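Fatty-acid-binding protein 1 (Arabidopsis thaliana, PDB 4DOO) binds fatty acids, preferring saturated ones, through a chalcone-isomerase-like fold, and may take part in alpha-linolenic acid metabolism in the chloroplast. Local coordinates at residues 171-174 and 175-179. Residues are numbered along the deposited sequence; the frame is centred on the assembly and turned at random.
Sequences HLLC and RSILD
Residues 171-174 pass directly into 175-179 as the opening turns of helix 171-182, with the amides of Arg175, Ser176, Ile177 and Leu178 donating in i-to-i+4 order to the carbonyls of His171, Leu172, Leu173 and Cys174. The straightest of these bonds joins Ile177 N to Leu173 O (174°). Leu172 O is gripped twice: Ser176 N lies 2.9 Å from it, and Ser176 OG donates a second bond of 2.9 Å from above the carbonyl plane. With chi1 at -61°, the serine hydroxyl is swung beside its own backbone N, which carries it back over the preceding turn. Leu172 CD1 lies 3.9 Å from Ser176 OG, and both residues pack on Leu115 of helix 100-118. Replacing Ser176 by alanine removes OG and would probably leave Leu172 O with the bond from the backbone N-H alone, and a small gap beside the leucine methyl. Leu173 CD1 meets Ile177 CD1 at 3.9 Å, the two side chains crossing at a slant against Leu156 of strand 155-160. The side chain of Ile177 also touches Phe130 and is about 5 Å from bound lauric acid, consistent with a place just behind the pocket wall. Arg175 NH2 pairs with Asp78 of helix 76-82, its guanidinium also in cation-pi contact with Phe118; Asp179 OD1 pairs with Arg114. Bonded within its own helix, the buried Ser176 hydroxyl can sit among apolar neighbours.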
# COMPACT_ATOMS: atom_id res chain seq x y z
N HIS A 171 3.39 -11.10 9.50
CA HIS A 171 2.62 -11.43 8.30
C HIS A 171 1.27 -10.73 8.41
O HIS A 171 0.75 -10.20 7.43
CB HIS A 171 2.43 -12.95 8.23
CG HIS A 171 1.84 -13.42 6.94
ND1 HIS A 171 0.59 -13.05 6.51
CD2 HIS A 171 2.34 -14.25 5.99
CE1 HIS A 171 0.33 -13.63 5.35
NE2 HIS A 171 1.37 -14.36 5.01
N LEU A 172 0.71 -10.73 9.61
CA LEU A 172 -0.58 -10.10 9.86
C LEU A 172 -0.58 -8.61 9.55
O LEU A 172 -1.46 -8.10 8.85
CB LEU A 172 -1.00 -10.33 11.31
CG LEU A 172 -2.30 -9.65 11.76
CD1 LEU A 172 -3.45 -10.11 10.89
CD2 LEU A 172 -2.56 -9.97 13.23
N LEU A 173 0.40 -7.89 10.08
CA LEU A 173 0.50 -6.45 9.85
C LEU A 173 0.68 -6.14 8.37
O LEU A 173 0.03 -5.24 7.84
CB LEU A 173 1.66 -5.86 10.65
CG LEU A 173 1.81 -4.33 10.58
CD1 LEU A 173 0.53 -3.66 11.06
CD2 LEU A 173 2.99 -3.89 11.43
N CYS A 174 1.57 -6.87 7.70
CA CYS A 174 1.80 -6.64 6.27
C CYS A 174 0.50 -6.80 5.49
O CYS A 174 0.15 -5.94 4.68
CB CYS A 174 2.84 -7.62 5.72
SG CYS A 174 4.53 -7.24 6.20
N ARG A 175 -0.20 -7.89 5.75
CA ARG A 175 -1.46 -8.19 5.09
C ARG A 175 -2.50 -7.10 5.34
O ARG A 175 -3.18 -6.65 4.42
CB ARG A 175 -2.00 -9.53 5.60
CG ARG A 175 -3.12 -10.10 4.79
CD ARG A 175 -2.64 -10.51 3.41
NE ARG A 175 -3.55 -11.47 2.79
CZ ARG A 175 -4.82 -11.22 2.53
NH1 ARG A 175 -5.36 -10.05 2.81
NH2 ARG A 175 -5.57 -12.17 1.98
N SER A 176 -2.62 -6.69 6.60
CA SER A 176 -3.59 -5.67 6.98
C SER A 176 -3.36 -4.33 6.28
O SER A 176 -4.29 -3.75 5.72
CB SER A 176 -3.56 -5.46 8.50
OG SER A 176 -3.91 -6.66 9.18
N ILE A 177 -2.13 -3.85 6.31
CA ILE A 177 -1.81 -2.58 5.68
C ILE A 177 -2.06 -2.63 4.17
O ILE A 177 -2.73 -1.77 3.62
CB ILE A 177 -0.36 -2.16 5.97
CG1 ILE A 177 -0.22 -1.84 7.46
CG2 ILE A 177 0.03 -0.94 5.15
CD1 ILE A 177 1.19 -1.52 7.91
N LEU A 178 -1.52 -3.65 3.51
CA LEU A 178 -1.70 -3.80 2.07
C LEU A 178 -3.17 -3.91 1.69
O LEU A 178 -3.58 -3.46 0.62
CB LEU A 178 -0.97 -5.03 1.55
CG LEU A 178 0.55 -4.94 1.40
CD1 LEU A 178 1.10 -6.29 0.96
CD2 LEU A 178 0.89 -3.86 0.38
N ASP A 179 -3.98 -4.52 2.56
CA ASP A 179 -5.40 -4.69 2.27
C ASP A 179 -6.12 -3.36 2.11
O ASP A 179 -7.13 -3.27 1.41
CB ASP A 179 -6.08 -5.53 3.36
CG ASP A 179 -7.46 -6.01 2.94
OD1 ASP A 179 -8.47 -5.44 3.41
OD2 ASP A 179 -7.54 -6.94 2.11